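Local coordinates for putative TetR-family transcriptional regulator (Bordetella parapertussis 12822, PDB 3CCY), which probably binds operator DNA through a helix-turn-helix as a transcriptional regulator of the TetR family, most likely a repressor, at residues A[73-78]-A[133-137]; A[15-20]-A[50-55]; A[102-106]-A[170-176]. All coordinates share one frame; numbering follows the deposited sequence. Where two conformers were deposited one is given.

Contact 1. Residues A[73-78]-A[133-137]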
loop_
_atom_site.group_PDB
_atom_site.type_symbol
_atom_site.label_atom_id
_atom_site.label_comp_id
_atom_site.label_asym_id
_atom_site.label_seq_id
_atom_site.Cartn_x
_atom_site.Cartn_y
_atom_site.Cartn_z
ATOM N N LEU A 73 -17.303 7.043 -4.419
ATOM C CA LEU A 73 -16.619 7.365 -3.198
ATOM C C LEU A 73 -16.723 8.884 -2.916
ATOM O O LEU A 73 -16.996 9.304 -1.784
ATOM C CB LEU A 73 -15.164 6.918 -3.325
ATOM C CG LEU A 73 -14.298 6.645 -2.110
ATOM C CD1 LEU A 73 -15.065 6.105 -0.900
ATOM C CD2 LEU A 73 -13.156 5.684 -2.526
ATOM N N LEU A 74 -16.500 9.695 -3.955
ATOM C CA LEU A 74 -16.603 11.147 -3.842
ATOM C C LEU A 74 -17.998 11.611 -3.431
ATOM O O LEU A 74 -18.121 12.459 -2.566
ATOM C CB LEU A 74 -16.168 11.847 -5.151
ATOM C CG LEU A 74 -14.639 11.891 -5.395
ATOM C CD1 LEU A 74 -14.352 12.369 -6.819
ATOM C CD2 LEU A 74 -13.884 12.794 -4.391
ATOM N N GLU A 75 -19.041 11.048 -4.032
ATOM C CA GLU A 75 -20.395 11.469 -3.702
ATOM C C GLU A 75 -20.711 11.085 -2.269
ATOM O O GLU A 75 -21.227 11.906 -1.526
ATOM C CB GLU A 75 -21.447 10.885 -4.642
ATOM C CG GLU A 75 -22.642 11.828 -4.976
ATOM C CD GLU A 75 -22.714 13.202 -4.203
ATOM O OE1 GLU A 75 -23.284 13.239 -3.072
ATOM O OE2 GLU A 75 -22.251 14.252 -4.768
ATOM N N ARG A 76 -20.347 9.870 -1.863
ATOM C CA ARG A 76 -20.676 9.434 -0.518
ATOM C C ARG A 76 -19.938 10.216 0.553
ATOM O O ARG A 76 -20.518 10.505 1.597
ATOM C CB ARG A 76 -20.600 7.919 -0.402
ATOM C CG ARG A 76 -21.686 7.302 -1.316
ATOM C CD ARG A 76 -21.651 5.816 -1.408
ATOM N NE ARG A 76 -22.014 5.205 -0.138
ATOM C CZ ARG A 76 -21.735 3.950 0.186
ATOM N NH1 ARG A 76 -21.118 3.171 -0.688
ATOM N NH2 ARG A 76 -22.055 3.496 1.389
ATOM N N CYS A 77 -18.687 10.588 0.267
ATOM C CA CYS A 77 -17.897 11.489 1.118
ATOM C C CYS A 77 -18.588 12.829 1.320
ATOM O O CYS A 77 -18.583 13.393 2.415
ATOM C CB CYS A 77 -16.537 11.783 0.481
ATOM S SG CYS A 77 -15.265 10.613 0.814
ATOM N N ARG A 78 -19.102 13.381 0.237
ATOM C CA ARG A 78 -19.800 14.648 0.306
ATOM C C ARG A 78 -21.018 14.558 1.218
ATOM O O ARG A 78 -21.228 15.455 2.041
ATOM C CB ARG A 78 -20.220 15.136 -1.090
ATOM C CG ARG A 78 -19.050 15.647 -1.894
ATOM C CD ARG A 78 -19.481 16.130 -3.311
ATOM N NE ARG A 78 -18.309 15.966 -4.184
ATOM C CZ ARG A 78 -18.279 15.173 -5.257
ATOM N NH1 ARG A 78 -17.160 15.104 -5.980
ATOM N NH2 ARG A 78 -19.372 14.483 -5.631
ATOM N N GLU A 133 -9.041 15.004 -5.106
ATOM C CA GLU A 133 -10.254 15.502 -4.450
ATOM C C GLU A 133 -10.560 14.768 -3.149
ATOM O O GLU A 133 -10.891 15.382 -2.147
ATOM C CB GLU A 133 -11.468 15.381 -5.389
ATOM C CG GLU A 133 -11.366 16.249 -6.610
ATOM C CD GLU A 133 -12.629 16.203 -7.469
ATOM O OE1 GLU A 133 -13.728 16.440 -6.935
ATOM O OE2 GLU A 133 -12.526 15.918 -8.673
ATOM N N LEU A 134 -10.475 13.441 -3.205
ATOM C CA LEU A 134 -10.749 12.560 -2.113
ATOM C C LEU A 134 -9.762 12.758 -0.978
ATOM O O LEU A 134 -10.165 12.896 0.173
ATOM C CB LEU A 134 -10.630 11.134 -2.603
ATOM C CG LEU A 134 -11.013 10.046 -1.612
ATOM C CD1 LEU A 134 -12.518 10.017 -1.426
ATOM C CD2 LEU A 134 -10.471 8.706 -2.169
ATOM N N ILE A 135 -8.481 12.766 -1.322
ATOM C CA ILE A 135 -7.430 13.118 -0.390
ATOM C C ILE A 135 -7.694 14.493 0.277
ATOM O O ILE A 135 -7.535 14.640 1.500
ATOM C CB ILE A 135 -6.075 13.084 -1.118
ATOM C CG1 ILE A 135 -5.781 11.646 -1.557
ATOM C CG2 ILE A 135 -4.922 13.678 -0.244
ATOM C CD1 ILE A 135 -4.535 11.467 -2.324
ATOM N N ALA A 136 -8.098 15.475 -0.534
ATOM C CA ALA A 136 -8.367 16.839 -0.056
ATOM C C ALA A 136 -9.468 16.815 1.017
ATOM O O ALA A 136 -9.353 17.480 2.054
ATOM C CB ALA A 136 -8.750 17.776 -1.210
ATOM N N TYR A 137 -10.504 16.027 0.794
ATOM C CA TYR A 137 -11.571 15.916 1.779
ATOM C C TYR A 137 -11.010 15.469 3.140
ATOM O O TYR A 137 -11.399 15.989 4.178
ATOM C CB TYR A 137 -12.663 14.938 1.329
ATOM C CG TYR A 137 -13.590 15.462 0.253
ATOM C CD1 TYR A 137 -13.933 16.799 0.203
ATOM C CD2 TYR A 137 -14.171 14.594 -0.696
ATOM C CE1 TYR A 137 -14.798 17.296 -0.763
ATOM C CE2 TYR A 137 -15.071 15.090 -1.692
ATOM C CZ TYR A 137 -15.359 16.444 -1.705
ATOM O OH TYR A 137 -16.194 17.003 -2.656
#
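L73 starts the contact by directing its branch point at L134: its CG lies 3.9 Å from L134 CD1, and the two side chains cross at about a right angle. Two branched aliphatic chains suit this apolar side of the contact. L74 reaches across with a single methyl. Its CD2 settles over the start of the other segment, 3.7 Å from E133 CB, and the same methyl comes as close to Y137 CE2, so it is held between the backbone turn and the tyrosine ring. E75 faces away from helix 122-145 but matters through its carboxylate: R78 NH2 donates to E75 OE2 at 3.0 Å in a salt bridge, meeting the oxygen from above the carboxylate plane. C77, a small side chain pointing at the other helix, brings CB to 3.9 Å from Y137 CD2. R78 completes the segment. With CG anti to the carbonyl carbon (chi1 -74°) and the chain extended as far as NE, its aliphatic part runs obliquely past the tyrosine, and R78 NE donates to Y137 OH at 2.8 Å, near the guanidinium plane, with an N-H...O angle of 148°. An arginine can serve phenol and acid at once, and these two bonds should limit the rotation of its flat end; a long salt bridge, 3.8 Å from R78 NH1 to E133 OE1, adds a weaker pull. Segments 73-78 and 133-137, on helices 58-81 and 122-145, run in the same general direction, their axes 23° apart, with F98 of helix 87-115 packing against L73, C77 and L134, while I135 turns to helix 153-168.

Contact 2. Residues A[15-20]-A[50-55]; sequences IRDTII and RLYHYF
I15 lays its side chain across the phenol end of Y54 at about a right angle, CG1 lying 3.6 Å from Y54 CE2. This follows from its rotamer: CG1 is anti to the backbone N (chi1 162°), which carries both CG1 and CG2 to the ring. I19, one turn on, has the other common arrangement, CG1 anti to the carbonyl carbon, and divides its branches: CD1 touches Y54 CD2 at 3.5 Å, whereas CG2 reaches F55 CE1 at 3.8 Å. A beta-branched residue is well suited to filling the angle between two rings. R16 is bent at chi2 and chi3, folding its methylenes along both aromatics, with CD 3.7 Å from Y54 CB. The bend also brings one guanidinium face under F55 CE2, which lies above it toward its rim, the planes 50° apart. I20 CD1 also reaches the F55 ring, 3.5 Å from F55 CZ. Both rings lie at the end of the predicted helix-turn-helix motif and pack on helix 15-29. F55 and I20 pack further on V61 of helix 58-81, L51 and I19 on I40 of helix 37-43, and R16 has a long, weak ion pair with D64; helix 15-29 thus packs on the loop between those two helices, within the predicted DNA-binding region.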
loop_
_atom_site.group_PDB
_atom_site.type_symbol
_atom_site.label_atom_id
_atom_site.label_comp_id
_atom_site.label_asym_id
_atom_site.label_seq_id
_atom_site.Cartn_x
_atom_site.Cartn_y
_atom_site.Cartn_z
ATOM N N ILE A 15 -25.959 -7.113 -18.296
ATOM C CA ILE A 15 -24.764 -7.831 -18.755
ATOM C C ILE A 15 -23.496 -6.960 -18.700
ATOM O O ILE A 15 -22.394 -7.477 -18.493
ATOM C CB ILE A 15 -25.002 -8.405 -20.185
ATOM C CG1 ILE A 15 -23.689 -8.770 -20.895
ATOM C CG2 ILE A 15 -25.842 -7.441 -21.012
ATOM C CD1 ILE A 15 -23.091 -10.113 -20.478
ATOM N N ARG A 16 -23.673 -5.650 -18.895
ATOM C CA ARG A 16 -22.625 -4.642 -18.689
ATOM C C ARG A 16 -21.856 -4.857 -17.388
ATOM O O ARG A 16 -20.630 -4.989 -17.400
ATOM C CB ARG A 16 -23.240 -3.236 -18.665
ATOM C CG ARG A 16 -23.021 -2.388 -19.908
ATOM C CD ARG A 16 -21.577 -1.916 -20.003
ATOM N NE ARG A 16 -21.470 -0.487 -20.286
ATOM C CZ ARG A 16 -21.013 0.413 -19.419
ATOM N NH1 ARG A 16 -20.606 0.043 -18.212
ATOM N NH2 ARG A 16 -20.952 1.693 -19.761
ATOM N N ASP A 17 -22.594 -4.907 -16.280
ATOM C CA ASP A 17 -22.015 -4.966 -14.941
ATOM C C ASP A 17 -21.421 -6.327 -14.604
ATOM O O ASP A 17 -20.586 -6.423 -13.712
ATOM C CB ASP A 17 -23.054 -4.590 -13.878
ATOM C CG ASP A 17 -24.188 -3.746 -14.435
ATOM O OD1 ASP A 17 -23.915 -2.688 -15.063
ATOM O OD2 ASP A 17 -25.359 -4.157 -14.248
ATOM N N THR A 18 -21.858 -7.372 -15.299
ATOM C CA THR A 18 -21.268 -8.697 -15.124
ATOM C C THR A 18 -19.830 -8.689 -15.644
ATOM O O THR A 18 -18.924 -9.195 -14.984
ATOM C CB THR A 18 -22.087 -9.795 -15.834
ATOM O OG1 THR A 18 -23.482 -9.581 -15.591
ATOM C CG2 THR A 18 -21.687 -11.185 -15.335
ATOM N N ILE A 19 -19.636 -8.102 -16.826
ATOM C CA ILE A 19 -18.308 -7.917 -17.410
ATOM C C ILE A 19 -17.428 -7.142 -16.431
ATOM O O ILE A 19 -16.361 -7.614 -16.048
ATOM C CB ILE A 19 -18.379 -7.191 -18.784
ATOM C CG1 ILE A 19 -19.257 -7.982 -19.761
ATOM C CG2 ILE A 19 -16.979 -6.984 -19.367
ATOM C CD1 ILE A 19 -19.974 -7.122 -20.766
ATOM N N ILE A 20 -17.910 -5.973 -16.015
ATOM C CA ILE A 20 -17.233 -5.129 -15.035
ATOM C C ILE A 20 -16.930 -5.893 -13.744
ATOM O O ILE A 20 -15.809 -5.835 -13.241
ATOM C CB ILE A 20 -18.058 -3.839 -14.725
ATOM C CG1 ILE A 20 -18.112 -2.917 -15.949
ATOM C CG2 ILE A 20 -17.480 -3.088 -13.525
ATOM C CD1 ILE A 20 -16.808 -2.169 -16.224
ATOM N N ARG A 50 -19.061 -10.614 -27.989
ATOM C CA ARG A 50 -20.114 -9.943 -27.231
ATOM C C ARG A 50 -19.623 -8.908 -26.205
ATOM O O ARG A 50 -20.409 -8.095 -25.715
ATOM C CB ARG A 50 -21.030 -10.980 -26.574
ATOM C CG ARG A 50 -21.732 -11.897 -27.577
ATOM C CD ARG A 50 -22.956 -12.591 -26.983
ATOM N NE ARG A 50 -24.020 -11.641 -26.639
ATOM C CZ ARG A 50 -24.270 -11.198 -25.404
ATOM N NH1 ARG A 50 -25.258 -10.332 -25.195
ATOM N NH2 ARG A 50 -23.537 -11.618 -24.377
ATOM N N LEU A 51 -18.329 -8.934 -25.887
ATOM C CA LEU A 51 -17.735 -7.917 -25.005
ATOM C C LEU A 51 -17.692 -6.541 -25.651
ATOM O O LEU A 51 -17.910 -5.526 -24.982
ATOM C CB LEU A 51 -16.320 -8.310 -24.586
ATOM C CG LEU A 51 -16.128 -8.895 -23.191
ATOM C CD1 LEU A 51 -16.718 -10.295 -23.111
ATOM C CD2 LEU A 51 -14.650 -8.912 -22.875
ATOM N N TYR A 52 -17.442 -6.519 -26.955
ATOM C CA TYR A 52 -17.257 -5.274 -27.676
ATOM C C TYR A 52 -18.550 -4.588 -27.991
ATOM O O TYR A 52 -18.550 -3.476 -28.461
ATOM C CB TYR A 52 -16.436 -5.474 -28.930
ATOM C CG TYR A 52 -15.050 -5.961 -28.668
ATOM C CD1 TYR A 52 -14.792 -7.275 -28.520
ATOM C CD2 TYR A 52 -13.999 -5.091 -28.574
ATOM C CE1 TYR A 52 -13.537 -7.710 -28.280
ATOM C CE2 TYR A 52 -12.752 -5.525 -28.331
ATOM C CZ TYR A 52 -12.528 -6.832 -28.187
ATOM O OH TYR A 52 -11.278 -7.270 -27.943
ATOM N N HIS A 53 -19.647 -5.261 -27.708
ATOM C CA HIS A 53 -21.001 -4.703 -27.763
ATOM C C HIS A 53 -21.180 -3.650 -26.663
ATOM O O HIS A 53 -22.033 -2.766 -26.774
ATOM C CB HIS A 53 -22.038 -5.828 -27.610
ATOM C CG HIS A 53 -23.438 -5.433 -27.979
ATOM N ND1 HIS A 53 -23.967 -5.643 -29.238
ATOM C CD2 HIS A 53 -24.429 -4.868 -27.246
ATOM C CE1 HIS A 53 -25.216 -5.209 -29.268
ATOM N NE2 HIS A 53 -25.521 -4.736 -28.070
ATOM N N TYR A 54 -20.354 -3.739 -25.620
ATOM C CA TYR A 54 -20.435 -2.829 -24.474
ATOM C C TYR A 54 -19.164 -2.016 -24.257
ATOM O O TYR A 54 -19.225 -0.911 -23.709
ATOM C CB TYR A 54 -20.788 -3.602 -23.198
ATOM C CG TYR A 54 -21.929 -4.578 -23.378
ATOM C CD1 TYR A 54 -23.259 -4.154 -23.302
ATOM C CD2 TYR A 54 -21.680 -5.923 -23.638
ATOM C CE1 TYR A 54 -24.310 -5.051 -23.474
ATOM C CE2 TYR A 54 -22.723 -6.828 -23.816
ATOM C CZ TYR A 54 -24.033 -6.387 -23.733
ATOM O OH TYR A 54 -25.062 -7.289 -23.912
ATOM N N PHE A 55 -18.023 -2.560 -24.678
ATOM C CA PHE A 55 -16.719 -1.919 -24.451
ATOM C C PHE A 55 -15.809 -1.962 -25.673
ATOM O O PHE A 55 -15.753 -2.972 -26.382
ATOM C CB PHE A 55 -15.992 -2.576 -23.275
ATOM C CG PHE A 55 -16.715 -2.459 -21.964
ATOM C CD1 PHE A 55 -17.402 -3.549 -21.437
ATOM C CD2 PHE A 55 -16.693 -1.263 -21.241
ATOM C CE1 PHE A 55 -18.069 -3.451 -20.215
ATOM C CE2 PHE A 55 -17.357 -1.154 -20.026
ATOM C CZ PHE A 55 -18.045 -2.249 -19.512
#

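Contact 3. Residues A[102-106]-A[170-176]; sequences YATSR and TYTWYKA
Y102 and Y174 meet at their rims, and the Y102 side chain can be traced outward through the whole contact. From CB the ring leaves with CG anti to the backbone N (chi1 -178°), which aims it straight at the loop 170-176. On the CD2/CE2 side, Y102 CD2 lies 3.8 Å from Y174 CD2, with A176 CB, the small methyl that also rests on A103, more distant. Further out, Y102 CE2 comes tightly to 3.3 Å from Y174 CD2; the ring planes stand 36° apart and neither ring covers the other. On the CD1/CE1 side, Y102 CE1 packs 3.8 Å from Y171 CB, near the backbone of that residue. Next, Y102 CZ is 3.5 Å from Y174 O, and at the tip Y102 OH donates a hydrogen bond of 2.6 Å to this backbone oxygen, which sits at the ring's edge in its plane. The same Y102 hydroxyl accepts from R106 NE at 3.1 Å. R106, extended from CG to NE, then puts NH2 2.9 Å from Y171 O, so two N-H groups on one guanidinium edge bind a phenol and a carbonyl, both close to its plane. Y174 points its own hydroxyl to V180 O, while W173 packs on M161 of the second subunit. Tyrosine suits position 102 because its ring carbons pack against Y171, Y174 and A176 while its tip can both give and take a hydrogen bond. A chain of hydrogen bonds thus runs from R106 through Y102 OH to Y174 O: R106 would polarise the phenol, probably strengthening its short bond, and together they pin two carbonyls of a loop whose first residues are helical in backbone angles without the regular bonds.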
loop_
_atom_site.group_PDB
_atom_site.type_symbol
_atom_site.label_atom_id
_atom_site.label_comp_id
_atom_site.label_asym_id
_atom_site.label_seq_id
_atom_site.Cartn_x
_atom_site.Cartn_y
_atom_site.Cartn_z
ATOM N N TYR A 102 -14.574 -0.970 1.162
ATOM C CA TYR A 102 -13.759 -2.213 1.163
ATOM C C TYR A 102 -14.540 -3.524 1.465
ATOM O O TYR A 102 -14.453 -4.526 0.728
ATOM C CB TYR A 102 -12.617 -2.040 2.155
ATOM C CG TYR A 102 -11.690 -3.228 2.220
ATOM C CD1 TYR A 102 -10.672 -3.402 1.258
ATOM C CD2 TYR A 102 -11.813 -4.168 3.249
ATOM C CE1 TYR A 102 -9.812 -4.488 1.309
ATOM C CE2 TYR A 102 -10.950 -5.253 3.312
ATOM C CZ TYR A 102 -9.956 -5.411 2.339
ATOM O OH TYR A 102 -9.130 -6.485 2.404
ATOM N N ALA A 103 -15.309 -3.519 2.547
ATOM C CA ALA A 103 -16.182 -4.623 2.892
ATOM C C ALA A 103 -17.159 -4.995 1.757
ATOM O O ALA A 103 -17.489 -6.175 1.561
ATOM C CB ALA A 103 -16.969 -4.281 4.177
ATOM N N THR A 104 -17.635 -3.996 1.015
ATOM C CA THR A 104 -18.623 -4.275 -0.022
ATOM C C THR A 104 -17.975 -4.433 -1.397
ATOM O O THR A 104 -18.320 -5.344 -2.118
ATOM C CB THR A 104 -19.782 -3.246 -0.026
ATOM O OG1 THR A 104 -19.260 -1.944 -0.215
ATOM C CG2 THR A 104 -20.489 -3.254 1.301
ATOM N N SER A 105 -16.996 -3.587 -1.706
ATOM C CA SER A 105 -16.444 -3.446 -3.056
ATOM C C SER A 105 -14.942 -3.705 -3.120
ATOM O O SER A 105 -14.218 -2.962 -3.786
ATOM C CB SER A 105 -16.718 -2.026 -3.583
ATOM O OG SER A 105 -18.030 -1.921 -4.089
ATOM N N ARG A 106 -14.482 -4.758 -2.452
ATOM C CA ARG A 106 -13.047 -5.043 -2.333
ATOM C C ARG A 106 -12.304 -5.051 -3.687
ATOM O O ARG A 106 -11.283 -4.355 -3.858
ATOM C CB ARG A 106 -12.805 -6.369 -1.600
ATOM C CG ARG A 106 -11.311 -6.543 -1.269
ATOM C CD ARG A 106 -10.944 -7.858 -0.570
ATOM N NE ARG A 106 -9.494 -7.854 -0.338
ATOM C CZ ARG A 106 -8.603 -8.240 -1.248
ATOM N NH1 ARG A 106 -9.006 -8.708 -2.425
ATOM N NH2 ARG A 106 -7.308 -8.175 -0.985
ATOM N N THR A 170 -4.784 -1.851 3.951
ATOM C CA THR A 170 -5.662 -2.912 4.476
ATOM C C THR A 170 -5.931 -4.047 3.495
ATOM O O THR A 170 -6.070 -5.193 3.884
ATOM C CB THR A 170 -7.008 -2.357 5.031
ATOM O OG1 THR A 170 -7.645 -1.518 4.060
ATOM C CG2 THR A 170 -6.729 -1.525 6.345
ATOM N N TYR A 171 -5.982 -3.727 2.220
ATOM C CA TYR A 171 -6.236 -4.764 1.220
ATOM C C TYR A 171 -5.202 -5.887 1.299
ATOM O O TYR A 171 -5.487 -7.026 0.917
ATOM C CB TYR A 171 -6.350 -4.167 -0.190
ATOM C CG TYR A 171 -5.045 -3.891 -0.899
ATOM C CD1 TYR A 171 -4.483 -4.837 -1.764
ATOM C CD2 TYR A 171 -4.392 -2.682 -0.747
ATOM C CE1 TYR A 171 -3.286 -4.589 -2.410
ATOM C CE2 TYR A 171 -3.173 -2.435 -1.395
ATOM C CZ TYR A 171 -2.655 -3.372 -2.216
ATOM O OH TYR A 171 -1.466 -3.094 -2.835
ATOM N N THR A 172 -4.009 -5.584 1.801
ATOM C CA THR A 172 -2.952 -6.610 1.825
ATOM C C THR A 172 -3.100 -7.603 2.985
ATOM O O THR A 172 -2.444 -8.648 2.979
ATOM C CB THR A 172 -1.514 -6.010 1.912
ATOM O OG1 THR A 172 -1.326 -5.339 3.185
ATOM C CG2 THR A 172 -1.279 -5.021 0.772
ATOM N N TRP A 173 -3.892 -7.266 3.998
ATOM C CA TRP A 173 -3.875 -8.074 5.242
ATOM C C TRP A 173 -5.254 -8.281 5.875
ATOM O O TRP A 173 -5.499 -9.295 6.561
ATOM C CB TRP A 173 -2.939 -7.431 6.281
ATOM C CG TRP A 173 -3.361 -6.036 6.813
ATOM C CD1 TRP A 173 -2.963 -4.793 6.337
ATOM C CD2 TRP A 173 -4.203 -5.776 7.942
ATOM N NE1 TRP A 173 -3.538 -3.785 7.097
ATOM C CE2 TRP A 173 -4.285 -4.363 8.097
ATOM C CE3 TRP A 173 -4.906 -6.607 8.852
ATOM C CZ2 TRP A 173 -5.046 -3.772 9.095
ATOM C CZ3 TRP A 173 -5.664 -6.006 9.847
ATOM C CH2 TRP A 173 -5.712 -4.597 9.961
ATOM N N TYR A 174 -6.137 -7.310 5.677
ATOM C CA TYR A 174 -7.411 -7.269 6.427
ATOM C C TYR A 174 -8.536 -8.022 5.746
ATOM O O TYR A 174 -8.775 -7.854 4.548
ATOM C CB TYR A 174 -7.833 -5.825 6.689
ATOM C CG TYR A 174 -9.198 -5.705 7.307
ATOM C CD1 TYR A 174 -9.422 -6.123 8.611
ATOM C CD2 TYR A 174 -10.281 -5.184 6.561
ATOM C CE1 TYR A 174 -10.694 -6.030 9.208
ATOM C CE2 TYR A 174 -11.559 -5.109 7.115
ATOM C CZ TYR A 174 -11.750 -5.524 8.447
ATOM O OH TYR A 174 -12.997 -5.448 9.001
ATOM N N LYS A 175 -9.224 -8.871 6.511
ATOM C CA LYS A 175 -10.396 -9.596 5.997
ATOM C C LYS A 175 -11.669 -9.068 6.680
ATOM O O LYS A 175 -11.823 -9.178 7.900
ATOM C CB LYS A 175 -10.218 -11.100 6.181
ATOM C CG LYS A 175 -9.197 -11.813 5.223
ATOM C CD LYS A 175 -7.940 -11.002 4.805
ATOM C CE LYS A 175 -6.755 -11.922 4.342
ATOM N NZ LYS A 175 -5.607 -11.205 3.641
ATOM N N ALA A 176 -12.552 -8.461 5.885
ATOM C CA ALA A 176 -13.723 -7.792 6.396
ATOM C C ALA A 176 -14.783 -8.710 7.065
ATOM O O ALA A 176 -15.709 -8.197 7.751
ATOM C CB ALA A 176 -14.377 -6.948 5.294
#

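Contact 2 belongs to the small, predicted DNA-binding end, whereas contacts 1 and 3 lie in the larger helical domain, each about 10 Å from the chain's centre and on opposite sides of it. Contact 2 touches neither: its centre is 28 Å from that of contact 1 and 26 Å from that of contact 3, with nearest atoms about 14 and 10 Å away. Contacts 1 and 3 are closer, centres 19 Å and nearest atoms about 5 Å apart, and their segments alternate along the chain. Helix 87-115 carries segment 102-106 and also packs on contact 1, while helix 58-81 runs from beside contact 2 to contact 1.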